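Local coordinates for P-granule scaffold (Caenorhabditis japonica, PDB 5W4A), which probably serves as an assembly scaffold of germline P granules, condensates tied to mRNA repression, here represented by its largely helical N-terminal domain, at residues K5-R15 against E136-L144; F18-A26 against A40-F48. One frame throughout, in Å; residues are numbered along the deposited sequence.

Interaction 1: K5-R15 against E136-L144; sequences KREIVEFLGIR and EAAKILAIL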
loop_
_atom_site.group_PDB
_atom_site.type_symbol
_atom_site.label_atom_id
_atom_site.label_comp_id
_atom_site.label_asym_id
_atom_site.label_seq_id
_atom_site.Cartn_x
_atom_site.Cartn_y
_atom_site.Cartn_z
ATOM N N LYS C 5 8.169 -15.641 -13.036
ATOM C CA LYS C 5 8.158 -14.474 -12.161
ATOM C C LYS C 5 6.981 -13.581 -12.515
ATOM O O LYS C 5 6.612 -13.456 -13.683
ATOM C CB LYS C 5 9.475 -13.702 -12.301
ATOM C CG LYS C 5 9.651 -12.541 -11.344
ATOM C CD LYS C 5 11.108 -12.081 -11.321
ATOM C CE LYS C 5 11.218 -10.572 -11.289
ATOM N NZ LYS C 5 12.629 -10.133 -11.141
ATOM N N ARG C 6 6.361 -12.983 -11.489
ATOM C CA ARG C 6 5.314 -11.993 -11.731
ATOM C C ARG C 6 5.976 -10.698 -12.183
ATOM O O ARG C 6 6.784 -10.129 -11.442
ATOM C CB ARG C 6 4.498 -11.744 -10.463
ATOM C CG ARG C 6 3.627 -12.934 -10.030
ATOM C CD ARG C 6 2.731 -12.572 -8.863
ATOM N NE ARG C 6 1.737 -13.637 -8.679
ATOM C CZ ARG C 6 1.945 -14.763 -7.995
ATOM N NH1 ARG C 6 3.073 -14.987 -7.345
ATOM N NH2 ARG C 6 0.985 -15.685 -7.938
ATOM N N GLU C 7 5.667 -10.250 -13.400
ATOM C CA GLU C 7 6.288 -9.065 -13.974
ATOM C C GLU C 7 5.249 -8.119 -14.547
ATOM O O GLU C 7 4.399 -8.532 -15.344
ATOM C CB GLU C 7 7.291 -9.486 -15.064
ATOM C CG GLU C 7 8.413 -10.369 -14.476
ATOM C CD GLU C 7 9.357 -10.955 -15.525
ATOM O OE1 GLU C 7 8.878 -11.522 -16.537
ATOM O OE2 GLU C 7 10.583 -10.850 -15.321
ATOM N N ILE C 8 5.369 -6.838 -14.188
ATOM C CA ILE C 8 4.582 -5.774 -14.801
ATOM C C ILE C 8 5.152 -5.522 -16.190
ATOM O O ILE C 8 6.382 -5.539 -16.385
ATOM C CB ILE C 8 4.618 -4.504 -13.943
ATOM C CG1 ILE C 8 3.918 -4.794 -12.601
ATOM C CG2 ILE C 8 3.972 -3.316 -14.667
ATOM C CD1 ILE C 8 4.075 -3.717 -11.563
ATOM N N VAL C 9 4.269 -5.289 -17.149
ATOM C CA VAL C 9 4.657 -4.938 -18.512
ATOM C C VAL C 9 3.877 -3.686 -18.922
ATOM O O VAL C 9 2.905 -3.277 -18.285
ATOM C CB VAL C 9 4.425 -6.090 -19.498
ATOM C CG1 VAL C 9 5.211 -7.327 -19.070
ATOM C CG2 VAL C 9 2.954 -6.430 -19.597
ATOM N N GLU C 10 4.333 -3.059 -20.011
ATOM C CA GLU C 10 3.733 -1.823 -20.471
ATOM C C GLU C 10 3.611 -1.862 -21.980
ATOM O O GLU C 10 4.477 -2.419 -22.660
ATOM C CB GLU C 10 4.574 -0.623 -20.021
ATOM C CG GLU C 10 3.998 0.726 -20.350
ATOM C CD GLU C 10 4.712 1.851 -19.579
ATOM O OE1 GLU C 10 4.927 1.663 -18.358
ATOM O OE2 GLU C 10 4.988 2.890 -20.208
ATOM N N PHE C 11 2.519 -1.270 -22.486
ATOM C CA PHE C 11 2.302 -1.066 -23.917
ATOM C C PHE C 11 1.825 0.367 -24.106
ATOM O O PHE C 11 0.706 0.700 -23.720
ATOM C CB PHE C 11 1.262 -2.037 -24.474
ATOM C CG PHE C 11 1.618 -3.483 -24.311
ATOM C CD1 PHE C 11 1.189 -4.185 -23.210
ATOM C CD2 PHE C 11 2.398 -4.133 -25.255
ATOM C CE1 PHE C 11 1.520 -5.535 -23.046
ATOM C CE2 PHE C 11 2.711 -5.500 -25.090
ATOM C CZ PHE C 11 2.262 -6.171 -23.966
ATOM N N LEU C 12 2.668 1.218 -24.687
ATOM C CA LEU C 12 2.263 2.592 -25.075
ATOM C C LEU C 12 1.314 3.281 -24.064
ATOM O O LEU C 12 0.168 3.639 -24.368
ATOM C CB LEU C 12 1.591 2.586 -26.428
ATOM C CG LEU C 12 1.440 4.017 -26.944
ATOM C CD1 LEU C 12 2.789 4.632 -27.258
ATOM C CD2 LEU C 12 0.548 4.020 -28.157
ATOM N N GLY C 13 1.823 3.485 -22.881
ATOM C CA GLY C 13 1.096 4.188 -21.839
ATOM C C GLY C 13 0.205 3.334 -20.961
ATOM O O GLY C 13 -0.402 3.866 -20.019
ATOM N N ILE C 14 0.076 2.047 -21.236
ATOM C CA ILE C 14 -0.798 1.172 -20.465
ATOM C C ILE C 14 0.121 0.211 -19.702
ATOM O O ILE C 14 0.681 -0.721 -20.276
ATOM C CB ILE C 14 -1.820 0.416 -21.321
ATOM C CG1 ILE C 14 -2.642 1.382 -22.211
ATOM C CG2 ILE C 14 -2.736 -0.366 -20.365
ATOM C CD1 ILE C 14 -3.780 0.703 -23.008
ATOM N N ARG C 15 0.263 0.444 -18.396
ATOM C CA ARG C 15 1.040 -0.391 -17.493
ATOM C C ARG C 15 0.113 -1.401 -16.811
ATOM O O ARG C 15 -0.940 -1.030 -16.270
ATOM C CB ARG C 15 1.715 0.516 -16.467
ATOM C CG ARG C 15 2.454 -0.158 -15.373
ATOM C CD ARG C 15 3.185 0.963 -14.545
ATOM N NE ARG C 15 3.638 0.476 -13.272
ATOM C CZ ARG C 15 4.820 -0.053 -13.009
ATOM N NH1 ARG C 15 5.752 -0.198 -13.955
ATOM N NH2 ARG C 15 5.062 -0.425 -11.781
ATOM N N GLU C 136 8.252 -5.585 -6.705
ATOM C CA GLU C 136 6.921 -5.544 -7.312
ATOM C C GLU C 136 6.282 -6.923 -7.292
ATOM O O GLU C 136 5.069 -7.040 -7.056
ATOM C CB GLU C 136 7.009 -5.012 -8.749
ATOM C CG GLU C 136 7.295 -3.523 -8.770
ATOM C CD GLU C 136 7.365 -2.898 -10.148
ATOM O OE1 GLU C 136 7.659 -3.590 -11.141
ATOM O OE2 GLU C 136 7.130 -1.658 -10.207
ATOM N N ALA C 137 7.064 -7.973 -7.581
ATOM C CA ALA C 137 6.517 -9.322 -7.656
ATOM C C ALA C 137 5.880 -9.728 -6.328
ATOM O O ALA C 137 4.790 -10.308 -6.307
ATOM C CB ALA C 137 7.593 -10.342 -8.043
ATOM N N ALA C 138 6.509 -9.384 -5.209
ATOM C CA ALA C 138 5.952 -9.764 -3.908
ATOM C C ALA C 138 4.720 -8.945 -3.579
ATOM O O ALA C 138 3.762 -9.460 -2.996
ATOM C CB ALA C 138 6.986 -9.576 -2.805
ATOM N N LYS C 139 4.747 -7.660 -3.924
ATOM C CA LYS C 139 3.615 -6.791 -3.654
ATOM C C LYS C 139 2.400 -7.182 -4.492
ATOM O O LYS C 139 1.271 -7.124 -4.004
ATOM C CB LYS C 139 4.026 -5.336 -3.883
ATOM C CG LYS C 139 5.040 -4.836 -2.859
ATOM C CD LYS C 139 5.659 -3.510 -3.290
ATOM C CE LYS C 139 6.832 -3.121 -2.379
ATOM N NZ LYS C 139 6.471 -3.096 -0.947
ATOM N N ILE C 140 2.608 -7.622 -5.732
ATOM C CA ILE C 140 1.480 -8.112 -6.534
ATOM C C ILE C 140 0.864 -9.352 -5.889
ATOM O O ILE C 140 -0.363 -9.478 -5.801
ATOM C CB ILE C 140 1.926 -8.382 -7.976
ATOM C CG1 ILE C 140 2.311 -7.077 -8.680
ATOM C CG2 ILE C 140 0.821 -9.147 -8.762
ATOM C CD1 ILE C 140 3.105 -7.302 -9.933
ATOM N N LEU C 141 1.705 -10.289 -5.450
ATOM C CA LEU C 141 1.221 -11.480 -4.751
ATOM C C LEU C 141 0.381 -11.112 -3.524
ATOM O O LEU C 141 -0.702 -11.679 -3.308
ATOM C CB LEU C 141 2.418 -12.349 -4.346
ATOM C CG LEU C 141 2.117 -13.529 -3.427
ATOM C CD1 LEU C 141 1.107 -14.487 -4.039
ATOM C CD2 LEU C 141 3.410 -14.226 -3.149
ATOM N N ALA C 142 0.863 -10.165 -2.722
ATOM C CA ALA C 142 0.125 -9.737 -1.534
ATOM C C ALA C 142 -1.244 -9.188 -1.903
ATOM O O ALA C 142 -2.244 -9.532 -1.266
ATOM C CB ALA C 142 0.945 -8.697 -0.775
ATOM N N ILE C 143 -1.314 -8.335 -2.929
ATOM C CA ILE C 143 -2.597 -7.763 -3.336
ATOM C C ILE C 143 -3.525 -8.860 -3.852
ATOM O O ILE C 143 -4.732 -8.859 -3.564
ATOM C CB ILE C 143 -2.383 -6.646 -4.373
ATOM C CG1 ILE C 143 -1.726 -5.457 -3.704
ATOM C CG2 ILE C 143 -3.732 -6.219 -5.024
ATOM C CD1 ILE C 143 -1.103 -4.491 -4.719
ATOM N N LEU C 144 -2.993 -9.800 -4.639
ATOM C CA LEU C 144 -3.801 -10.920 -5.124
ATOM C C LEU C 144 -4.405 -11.718 -3.969
ATOM O O LEU C 144 -5.620 -12.003 -3.964
ATOM C CB LEU C 144 -2.949 -11.821 -6.017
ATOM C CG LEU C 144 -3.644 -13.043 -6.576
ATOM C CD1 LEU C 144 -4.863 -12.704 -7.437
ATOM C CD2 LEU C 144 -2.624 -13.870 -7.370
HETATM O O HOH W 1 5.323 -13.169 -6.721
HETATM O O HOH W 2 7.577 -5.981 -12.418
HETATM O O HOH W 3 7.977 -1.887 -13.197
#

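Interaction 2: F18-A26 against A40-F48; sequences FFPNLALYA and ANSFAAYVF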
loop_
_atom_site.group_PDB
_atom_site.type_symbol
_atom_site.label_atom_id
_atom_site.label_comp_id
_atom_site.label_asym_id
_atom_site.label_seq_id
_atom_site.Cartn_x
_atom_site.Cartn_y
_atom_site.Cartn_z
ATOM N N PHE C 18 -2.125 -7.768 -14.754
ATOM C CA PHE C 18 -3.167 -8.788 -14.907
ATOM C C PHE C 18 -3.730 -8.875 -16.325
ATOM O O PHE C 18 -4.336 -9.891 -16.672
ATOM C CB PHE C 18 -4.323 -8.503 -13.939
ATOM C CG PHE C 18 -4.001 -8.771 -12.490
ATOM C CD1 PHE C 18 -3.613 -7.740 -11.642
ATOM C CD2 PHE C 18 -4.101 -10.066 -11.969
ATOM C CE1 PHE C 18 -3.319 -7.993 -10.314
ATOM C CE2 PHE C 18 -3.817 -10.314 -10.638
ATOM C CZ PHE C 18 -3.408 -9.286 -9.814
ATOM N N PHE C 19 -3.557 -7.837 -17.155
ATOM C CA PHE C 19 -4.245 -7.740 -18.451
ATOM C C PHE C 19 -3.317 -7.339 -19.610
ATOM O O PHE C 19 -3.658 -6.470 -20.415
ATOM C CB PHE C 19 -5.396 -6.742 -18.336
ATOM C CG PHE C 19 -6.442 -7.131 -17.308
ATOM C CD1 PHE C 19 -7.300 -8.168 -17.561
ATOM C CD2 PHE C 19 -6.517 -6.466 -16.083
ATOM C CE1 PHE C 19 -8.273 -8.544 -16.609
ATOM C CE2 PHE C 19 -7.469 -6.833 -15.138
ATOM C CZ PHE C 19 -8.341 -7.882 -15.418
ATOM N N PRO C 20 -2.164 -7.976 -19.756
ATOM C CA PRO C 20 -1.276 -7.550 -20.869
ATOM C C PRO C 20 -1.862 -7.704 -22.269
ATOM O O PRO C 20 -1.642 -6.815 -23.106
ATOM C CB PRO C 20 -0.042 -8.439 -20.687
ATOM C CG PRO C 20 -0.498 -9.596 -19.884
ATOM C CD PRO C 20 -1.536 -9.061 -18.970
ATOM N N ASN C 21 -2.594 -8.788 -22.570
ATOM C CA ASN C 21 -3.117 -8.913 -23.931
ATOM C C ASN C 21 -4.259 -7.929 -24.172
ATOM O O ASN C 21 -4.459 -7.495 -25.314
ATOM C CB ASN C 21 -3.558 -10.358 -24.194
ATOM C CG ASN C 21 -3.781 -10.643 -25.665
ATOM O OD1 ASN C 21 -3.007 -10.194 -26.525
ATOM N ND2 ASN C 21 -4.813 -11.431 -25.965
ATOM N N LEU C 22 -4.997 -7.541 -23.125
ATOM C CA LEU C 22 -6.026 -6.512 -23.287
ATOM C C LEU C 22 -5.388 -5.168 -23.605
ATOM O O LEU C 22 -5.875 -4.420 -24.465
ATOM C CB LEU C 22 -6.882 -6.417 -22.022
ATOM C CG LEU C 22 -7.963 -5.332 -21.986
ATOM C CD1 LEU C 22 -9.023 -5.614 -23.026
ATOM C CD2 LEU C 22 -8.614 -5.258 -20.612
ATOM N N ALA C 23 -4.319 -4.828 -22.883
ATOM C CA ALA C 23 -3.602 -3.591 -23.157
ATOM C C ALA C 23 -3.082 -3.567 -24.593
ATOM O O ALA C 23 -3.231 -2.572 -25.301
ATOM C CB ALA C 23 -2.459 -3.447 -22.159
ATOM N N LEU C 24 -2.432 -4.643 -25.015
ATOM C CA LEU C 24 -1.897 -4.708 -26.360
ATOM C C LEU C 24 -3.015 -4.598 -27.387
ATOM O O LEU C 24 -2.876 -3.881 -28.388
ATOM C CB LEU C 24 -1.139 -6.023 -26.551
ATOM C CG LEU C 24 -0.592 -6.243 -27.974
ATOM C CD1 LEU C 24 0.367 -5.110 -28.398
ATOM C CD2 LEU C 24 0.117 -7.579 -28.052
ATOM N N TYR C 25 -4.124 -5.308 -27.160
ATOM C CA TYR C 25 -5.262 -5.212 -28.064
ATOM C C TYR C 25 -5.699 -3.760 -28.239
ATOM O O TYR C 25 -5.915 -3.292 -29.363
ATOM C CB TYR C 25 -6.438 -6.076 -27.565
ATOM C CG TYR C 25 -7.590 -6.018 -28.544
ATOM C CD1 TYR C 25 -7.683 -6.941 -29.561
ATOM C CD2 TYR C 25 -8.522 -4.993 -28.495
ATOM C CE1 TYR C 25 -8.710 -6.867 -30.495
ATOM C CE2 TYR C 25 -9.533 -4.902 -29.424
ATOM C CZ TYR C 25 -9.617 -5.846 -30.420
ATOM O OH TYR C 25 -10.630 -5.731 -31.344
ATOM N N ALA C 26 -5.832 -3.031 -27.132
ATOM C CA ALA C 26 -6.358 -1.673 -27.196
ATOM C C ALA C 26 -5.405 -0.741 -27.926
ATOM O O ALA C 26 -5.841 0.141 -28.685
ATOM C CB ALA C 26 -6.626 -1.157 -25.779
ATOM N N ALA C 40 -15.216 -5.059 -32.887
ATOM C CA ALA C 40 -14.037 -5.201 -32.061
ATOM C C ALA C 40 -14.285 -6.222 -30.958
ATOM O O ALA C 40 -15.402 -6.679 -30.714
ATOM C CB ALA C 40 -13.644 -3.859 -31.433
ATOM N N ASN C 41 -13.213 -6.581 -30.281
ATOM C CA ASN C 41 -13.323 -7.512 -29.176
ATOM C C ASN C 41 -14.233 -6.952 -28.079
ATOM O O ASN C 41 -14.100 -5.790 -27.671
ATOM C CB ASN C 41 -11.937 -7.798 -28.609
ATOM C CG ASN C 41 -11.999 -8.704 -27.406
ATOM O OD1 ASN C 41 -12.163 -8.235 -26.291
ATOM N ND2 ASN C 41 -11.895 -10.014 -27.627
ATOM N N SER C 42 -15.161 -7.783 -27.605
ATOM C CA SER C 42 -16.207 -7.297 -26.711
ATOM C C SER C 42 -15.684 -6.952 -25.321
ATOM O O SER C 42 -16.239 -6.077 -24.663
ATOM C CB SER C 42 -17.323 -8.331 -26.582
ATOM O OG SER C 42 -16.875 -9.451 -25.835
ATOM N N PHE C 43 -14.657 -7.651 -24.843
ATOM C CA PHE C 43 -14.046 -7.316 -23.552
ATOM C C PHE C 43 -13.391 -5.937 -23.618
ATOM O O PHE C 43 -13.667 -5.063 -22.780
ATOM C CB PHE C 43 -13.062 -8.447 -23.194
ATOM C CG PHE C 43 -12.330 -8.318 -21.868
ATOM C CD1 PHE C 43 -12.722 -7.457 -20.845
ATOM C CD2 PHE C 43 -11.226 -9.135 -21.650
ATOM C CE1 PHE C 43 -11.986 -7.389 -19.651
ATOM C CE2 PHE C 43 -10.511 -9.076 -20.473
ATOM C CZ PHE C 43 -10.895 -8.216 -19.473
ATOM N N ALA C 44 -12.586 -5.694 -24.659
ATOM C CA ALA C 44 -11.985 -4.380 -24.853
ATOM C C ALA C 44 -13.040 -3.301 -25.053
ATOM O O ALA C 44 -12.928 -2.199 -24.494
ATOM C CB ALA C 44 -11.016 -4.403 -26.027
ATOM N N ALA C 45 -14.075 -3.584 -25.846
ATOM C CA ALA C 45 -15.066 -2.551 -26.108
ATOM C C ALA C 45 -15.767 -2.120 -24.833
ATOM O O ALA C 45 -16.042 -0.930 -24.639
ATOM C CB ALA C 45 -16.082 -3.048 -27.142
ATOM N N TYR C 46 -16.088 -3.075 -23.961
ATOM C CA TYR C 46 -16.749 -2.747 -22.710
ATOM C C TYR C 46 -15.826 -1.975 -21.775
ATOM O O TYR C 46 -16.223 -0.964 -21.188
ATOM C CB TYR C 46 -17.227 -4.023 -22.042
ATOM C CG TYR C 46 -18.006 -3.802 -20.785
ATOM C CD1 TYR C 46 -19.300 -3.327 -20.853
ATOM C CD2 TYR C 46 -17.472 -4.095 -19.539
ATOM C CE1 TYR C 46 -20.052 -3.140 -19.719
ATOM C CE2 TYR C 46 -18.210 -3.902 -18.386
ATOM C CZ TYR C 46 -19.511 -3.425 -18.485
ATOM O OH TYR C 46 -20.297 -3.225 -17.364
ATOM N N VAL C 47 -14.593 -2.458 -21.592
ATOM C CA VAL C 47 -13.660 -1.802 -20.671
ATOM C C VAL C 47 -13.427 -0.335 -21.040
ATOM O O VAL C 47 -13.350 0.542 -20.155
ATOM C CB VAL C 47 -12.332 -2.577 -20.643
ATOM C CG1 VAL C 47 -11.231 -1.726 -20.027
ATOM C CG2 VAL C 47 -12.508 -3.871 -19.864
ATOM N N PHE C 48 -13.273 -0.049 -22.332
ATOM C CA PHE C 48 -12.898 1.272 -22.823
ATOM C C PHE C 48 -14.107 2.150 -23.114
ATOM O O PHE C 48 -13.943 3.253 -23.649
ATOM C CB PHE C 48 -11.983 1.127 -24.051
ATOM C CG PHE C 48 -10.579 0.774 -23.669
ATOM C CD1 PHE C 48 -10.179 -0.549 -23.515
ATOM C CD2 PHE C 48 -9.666 1.773 -23.385
ATOM C CE1 PHE C 48 -8.886 -0.846 -23.086
ATOM C CE2 PHE C 48 -8.392 1.472 -22.935
ATOM C CZ PHE C 48 -7.992 0.172 -22.815
#

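Interaction 1: K5-R15 against E136-L144
Arg-15 and Glu-136 form the charged link between the N-terminal segment and helix 136-148: NH2 of Arg-15 gives a hydrogen bond of 2.9 Å to OE2 of Glu-136, part of a salt bridge. The oxygen lies in the guanidinium plane, but the donor stands well above the carboxylate, and the two flat groups are turned 56° apart. The same NH2 also bonds the carbonyl O of Leu-166. Water 3 joins Arg-15 NH1 to Glu-136 OE1, and water 2 ties that oxygen to the backbone N of Ile-8, so OE1 takes bonds from two waters.

Van der Waals contacts run along the helix. Ile-8 reaches Ile-140 CD1 with CG1 at 3.8 Å, while its CG2 lies over one face of the Arg-15 guanidinium. CB of Ala-137 sits 3.5 Å from the carbonyl O of Arg-6. With its chain extended from CG to NE, Arg-6 passes Ile-140, CD to CG2 3.9 Å, and places one face of its guanidinium against Leu-141 CD1.

The polar end of Arg-6 is held by salt bridges to Asp-79 and Asp-107, while water 1 connects NH1 to the carbonyl O of Ala-137. This is an extended N-terminal arm laid along a helix of an α-helical domain; the arm then leads into a β-hairpin with a type I' turn.

Interaction 2: F18-A26 against A40-F48
Helices 20-26 and 42-47 cross steeply, at -78° with 10.1 Å between the axes of these short segments, and come nearest at Leu-22 and Ala-44, whose CA atoms are 6.5 Å apart.

Leu-22 fills the crossing with both methyls: CD1 rests on Ala-44, 3.7 Å from its CA, and CD2 lies over one face of the Phe-43 ring in a CH-π contact, 4.2 Å from the ring centroid. Phe-19 CE1 meets the edge of that ring, 3.9 Å from Phe-43 CZ. One turn on from Leu-22, CB of Ala-26 touches Phe-48 CZ at 3.5 Å.

Tyr-25 supplies the polar link. Its ring swings away from its own backbone N (CG anti, chi1 -177°) and extends to the start of the other helix, where the OH accepts a nearly straight hydrogen bond from Asn-41 N, 2.9 Å long at 168°. Asn-41 CB lies over one face of the tyrosine ring, and Ala-44 CB packs against the same ring.

Asn-41 OD1 turns back to accept from Ala-44 N at 3.0 Å, in the carbonyl plane. Helices 57-64 and 169-179 also pack on Phe-43. The motif is a steeply crossed pair of helices, the second N-capped by Asn-41, buried inside the α-helical domain with Tyr-25 and Asn-41 partly exposed.

Interaction 2 is nested inside the long loop that interaction 1 closes, and their centres are about 17 Å apart. The β-hairpin joins them: strand 14-16 runs on into helix 20-28, and the hairpin folds back over that helix. There Ile-14 CG2 meets Ala-23 CB at 3.6 Å, Val-9 CG2 meets Pro-20 CB at 3.8 Å, and Phe-11 CD2 meets Leu-24 CD1 at 3.9 Å. Helix 20-28 thus packs against both the hairpin and helix 42-47. Interaction 1 is partly buried, with an imidazole near Arg-6 and a triethylene glycol near Glu-136, both probably from crystallisation; interaction 2 is buried.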